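Local coordinates for protein GTPase subunit of restriction endonuclease (Thermococcus gammatolerans, PDB 6P0F) that probably recognises modified DNA through a YTH-like N-terminal domain, as the DNA-binding part of the GTPase subunit of an McrBC-type restriction endonuclease, at residues A[139-142]-A[143-147]; A[164-167]-A[168-172]. One frame throughout, in Å; residues are numbered along the deposited sequence.

How the contacts relate
Contact 1 (139-147) comes first along the chain and takes in nearly all of helix 138-145 and the turn that follows it; contact 2 (164-172) lies within helix 160-174, the last helix modelled. Strand 155-158, antiparallel to strand 5-11 of the mixed sheet, comes between them. Their centres are about 13 Å apart, on the same side of the chain's centre. The two helices meet through side chains: L145 CD2 packs 3.6 Å from V166 CG2, and K144 CG also touches V166. L145 reaches strands 70-76 and 155-158 as well, so the two helices and the sheet are joined at one apolar patch of this YTH-type domain.

Contact 1: A[139-142]-A[143-147]; sequences NEIN and SKLGY
The side-chain amide of N142 and the ring of Y147 stand almost perpendicular, their planes 85° apart, and OD1 of N142 comes obliquely to the ring, 3.6 Å from CD2 of Y147. The amide is buried, and asparagine suits the place because it can accept and donate at once: OD1 takes a hydrogen bond from Y74 on strand 70-76, while ND2 gives bonds to the carbonyls of P149 and Y151. The Y147 ring also meets that of Y151.

Just before Y147 the helix ends in a Schellman motif. G146 has positive phi (83°), where a CB would be jammed against the preceding carbonyl oxygen, which explains the glycine. Two bonds close the motif: G146 N bonds back to S143 O, and Y147 N to N142 O (2.9 Å) from above the carbonyl plane. One turn earlier, N139 O accepts two bonds from S143, from N at 2.9 Å and from OG at 2.8 Å, on opposite faces of its plane. Serine can do this because OG sits beside its own backbone N (chi1 -68°). On another side of the helix, I141 CG2 and L145 CD1 lie side by side, 4.0 Å apart, two branched apolar chains that also touch Y74.

The chemistry thus implies a helix end tied to both the sheet and the following loop, its buried amide satisfied at both polar atoms.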
loop_
_atom_site.group_PDB
_atom_site.type_symbol
_atom_site.label_atom_id
_atom_site.label_comp_id
_atom_site.label_asym_id
_atom_site.label_seq_id
_atom_site.Cartn_x
_atom_site.Cartn_y
_atom_site.Cartn_z
ATOM N N ASN A 139 5.539 -7.688 14.091
ATOM C CA ASN A 139 6.785 -8.270 14.580
ATOM C C ASN A 139 6.990 -9.683 14.050
ATOM O O ASN A 139 8.129 -10.060 13.740
ATOM C CB ASN A 139 6.857 -8.220 16.103
ATOM C CG ASN A 139 5.574 -8.562 16.761
ATOM O OD1 ASN A 139 4.589 -7.815 16.666
ATOM N ND2 ASN A 139 5.556 -9.702 17.440
ATOM N N GLU A 140 5.907 -10.457 13.849
ATOM C CA GLU A 140 6.065 -11.790 13.274
ATOM C C GLU A 140 6.476 -11.711 11.804
ATOM O O GLU A 140 7.322 -12.485 11.342
ATOM C CB GLU A 140 4.766 -12.597 13.404
ATOM C CG GLU A 140 4.310 -12.966 14.814
ATOM C CD GLU A 140 2.848 -13.496 14.854
ATOM O OE1 GLU A 140 1.906 -12.739 14.498
ATOM O OE2 GLU A 140 2.632 -14.673 15.234
ATOM N N ILE A 141 5.864 -10.804 11.035
ATOM C CA ILE A 141 6.259 -10.650 9.636
ATOM C C ILE A 141 7.702 -10.144 9.543
ATOM O O ILE A 141 8.494 -10.624 8.723
ATOM C CB ILE A 141 5.290 -9.709 8.895
ATOM C CG1 ILE A 141 3.894 -10.333 8.867
ATOM C CG2 ILE A 141 5.802 -9.422 7.500
ATOM C CD1 ILE A 141 3.835 -11.704 8.189
ATOM N N ASN A 142 8.057 -9.139 10.347
ATOM C CA ASN A 142 9.442 -8.668 10.333
ATOM C C ASN A 142 10.408 -9.800 10.652
ATOM O O ASN A 142 11.449 -9.946 10.003
ATOM C CB ASN A 142 9.640 -7.523 11.330
ATOM C CG ASN A 142 9.274 -6.167 10.733
ATOM O OD1 ASN A 142 9.429 -5.928 9.534
ATOM N ND2 ASN A 142 8.863 -5.243 11.600
ATOM N N SER A 143 10.073 -10.607 11.655
ATOM C CA SER A 143 10.930 -11.726 12.041
ATOM C C SER A 143 11.147 -12.672 10.874
ATOM O O SER A 143 12.287 -13.055 10.573
ATOM C CB SER A 143 10.310 -12.439 13.235
ATOM O OG SER A 143 10.381 -11.573 14.366
ATOM N N LYS A 144 10.069 -13.029 10.170
ATOM C CA LYS A 144 10.220 -13.916 9.025
ATOM C C LYS A 144 11.103 -13.284 7.953
ATOM O O LYS A 144 11.861 -13.987 7.270
ATOM C CB LYS A 144 8.843 -14.281 8.458
ATOM C CG LYS A 144 8.861 -15.511 7.580
ATOM C CD LYS A 144 9.407 -16.751 8.310
ATOM C CE LYS A 144 8.983 -18.059 7.643
ATOM N NZ LYS A 144 9.161 -19.238 8.555
ATOM N N LEU A 145 11.035 -11.963 7.797
ATOM C CA LEU A 145 11.832 -11.263 6.794
ATOM C C LEU A 145 13.267 -10.993 7.247
ATOM O O LEU A 145 14.062 -10.488 6.446
ATOM C CB LEU A 145 11.197 -9.918 6.433
ATOM C CG LEU A 145 9.949 -9.988 5.537
ATOM C CD1 LEU A 145 9.226 -8.649 5.482
ATOM C CD2 LEU A 145 10.333 -10.416 4.138
ATOM N N GLY A 146 13.586 -11.242 8.512
ATOM C CA GLY A 146 14.913 -10.954 9.032
ATOM C C GLY A 146 15.129 -9.528 9.463
ATOM O O GLY A 146 16.281 -9.100 9.607
ATOM N N TYR A 147 14.064 -8.753 9.627
ATOM C CA TYR A 147 14.147 -7.405 10.151
ATOM C C TYR A 147 13.950 -7.419 11.665
ATOM O O TYR A 147 13.391 -8.359 12.235
ATOM C CB TYR A 147 13.075 -6.515 9.503
ATOM C CG TYR A 147 13.217 -6.228 8.038
ATOM C CD1 TYR A 147 14.394 -5.777 7.501
ATOM C CD2 TYR A 147 12.113 -6.310 7.205
ATOM C CE1 TYR A 147 14.486 -5.451 6.182
ATOM C CE2 TYR A 147 12.198 -6.012 5.882
ATOM C CZ TYR A 147 13.369 -5.594 5.366
ATOM O OH TYR A 147 13.433 -5.271 4.043
#

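Contact 2: A[164-167]-A[168-172]; sequences SGVY and DILKN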
loop_
_atom_site.group_PDB
_atom_site.type_symbol
_atom_site.label_atom_id
_atom_site.label_comp_id
_atom_site.label_asym_id
_atom_site.label_seq_id
_atom_site.Cartn_x
_atom_site.Cartn_y
_atom_site.Cartn_z
ATOM N N SER A 164 12.951 -13.393 -1.288
ATOM C CA SER A 164 12.961 -14.792 -1.712
ATOM C C SER A 164 12.579 -15.740 -0.590
ATOM O O SER A 164 11.925 -16.761 -0.837
ATOM C CB SER A 164 14.335 -15.167 -2.228
ATOM O OG SER A 164 14.403 -16.515 -2.642
ATOM N N GLY A 165 12.928 -15.415 0.654
ATOM C CA GLY A 165 12.581 -16.287 1.754
ATOM C C GLY A 165 11.103 -16.392 2.007
ATOM O O GLY A 165 10.640 -17.391 2.563
ATOM N N VAL A 166 10.316 -15.381 1.602
ATOM C CA VAL A 166 8.894 -15.369 1.860
ATOM C C VAL A 166 8.046 -15.347 0.603
ATOM O O VAL A 166 6.814 -15.352 0.679
ATOM C CB VAL A 166 8.493 -14.179 2.764
ATOM C CG1 VAL A 166 9.269 -14.238 4.074
ATOM C CG2 VAL A 166 8.735 -12.876 2.033
ATOM N N TYR A 167 8.691 -15.334 -0.576
ATOM C CA TYR A 167 7.968 -15.110 -1.827
ATOM C C TYR A 167 6.909 -16.175 -2.072
ATOM O O TYR A 167 5.790 -15.861 -2.493
ATOM C CB TYR A 167 8.978 -15.062 -2.970
ATOM C CG TYR A 167 8.403 -14.752 -4.328
ATOM C CD1 TYR A 167 7.584 -13.639 -4.528
ATOM C CD2 TYR A 167 8.690 -15.570 -5.416
ATOM C CE1 TYR A 167 7.073 -13.349 -5.783
ATOM C CE2 TYR A 167 8.164 -15.288 -6.681
ATOM C CZ TYR A 167 7.368 -14.184 -6.856
ATOM O OH TYR A 167 6.861 -13.912 -8.119
ATOM N N ASP A 168 7.229 -17.439 -1.824
ATOM C CA ASP A 168 6.267 -18.495 -2.101
ATOM C C ASP A 168 5.090 -18.442 -1.142
ATOM O O ASP A 168 3.941 -18.666 -1.553
ATOM C CB ASP A 168 6.986 -19.836 -2.064
ATOM C CG ASP A 168 7.788 -20.054 -3.316
ATOM O OD1 ASP A 168 7.164 -20.117 -4.410
ATOM O OD2 ASP A 168 9.034 -20.132 -3.209
ATOM N N ILE A 169 5.335 -18.081 0.115
ATOM C CA ILE A 169 4.231 -17.857 1.042
ATOM C C ILE A 169 3.322 -16.737 0.524
ATOM O O ILE A 169 2.091 -16.863 0.489
ATOM C CB ILE A 169 4.764 -17.531 2.447
ATOM C CG1 ILE A 169 5.628 -18.662 3.000
ATOM C CG2 ILE A 169 3.594 -17.240 3.373
ATOM C CD1 ILE A 169 6.514 -18.224 4.179
ATOM N N LEU A 170 3.918 -15.619 0.128
ATOM C CA LEU A 170 3.110 -14.494 -0.325
ATOM C C LEU A 170 2.305 -14.857 -1.565
ATOM O O LEU A 170 1.132 -14.483 -1.675
ATOM C CB LEU A 170 3.994 -13.286 -0.608
ATOM C CG LEU A 170 4.852 -12.737 0.531
ATOM C CD1 LEU A 170 5.701 -11.512 0.243
ATOM C CD2 LEU A 170 3.923 -12.445 1.740
ATOM N N LYS A 171 2.913 -15.576 -2.519
ATOM C CA LYS A 171 2.155 -15.956 -3.715
ATOM C C LYS A 171 0.967 -16.838 -3.348
ATOM O O LYS A 171 -0.114 -16.727 -3.946
ATOM C CB LYS A 171 3.063 -16.660 -4.729
ATOM C CG LYS A 171 4.018 -15.751 -5.455
ATOM C CD LYS A 171 4.644 -16.406 -6.697
ATOM C CE LYS A 171 5.639 -17.530 -6.347
ATOM N NZ LYS A 171 6.333 -18.108 -7.568
ATOM N N ASN A 172 1.140 -17.725 -2.366
ATOM C CA ASN A 172 0.045 -18.609 -1.982
ATOM C C ASN A 172 -1.057 -17.867 -1.238
ATOM O O ASN A 172 -2.231 -18.222 -1.381
ATOM C CB ASN A 172 0.574 -19.780 -1.152
ATOM C CG ASN A 172 1.422 -20.743 -1.988
ATOM O OD1 ASN A 172 1.354 -20.745 -3.226
ATOM N ND2 ASN A 172 2.239 -21.550 -1.317
HETATM O O HOH W 1 8.240 -18.651 1.010
#
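The CG of Y167 stands anti to the backbone N (chi1 -176°), and K171, one turn further on, turns its CG beside its own N and bends at chi3, which lays the lysine chain over one face of the tyrosine ring. This is an i to i+4 pair within helix 160-174 of the YTH-type domain, and the main interaction is CH-pi: K171 CD lies 3.9 Å from the ring centroid, 28° off the normal. The bend carries CE across the ring to within 3.4 Å of Y167 CE2. Lysine suits this place because its methylenes can lie on an aromatic face while the ammonium stays close to the ring, NZ 3.5 Å from Y167 CE2, where it also makes a long salt bridge of 3.8 Å to D168 OD1. At the far end of the ring the hydroxyl of Y167 is hydrogen-bonded to N3, near the start of the chain. With an alanine here, the K171 chain would lose the face it lies on and would probably be free to swing, and N3 would lose its hydroxyl partner.

The second i to i+4 pair is V166 and L170, whose CG2 and CD1 meet at 3.8 Å; V166 is also the point where helix 138-145 touches this turn, and branched apolar residues fit such a buried side of a helix. Beneath the side chains, L170 N bonds to V166 O with an N-H...O angle of 165°, and K171 N bonds to Y167 O at 2.9 Å.

The N atoms of D168 and I169 lack the usual i to i-4 bond, and the helix is kinked here. A water spans the gap, donating to G165 O at 3.1 Å and accepting from I169 N at 3.1 Å.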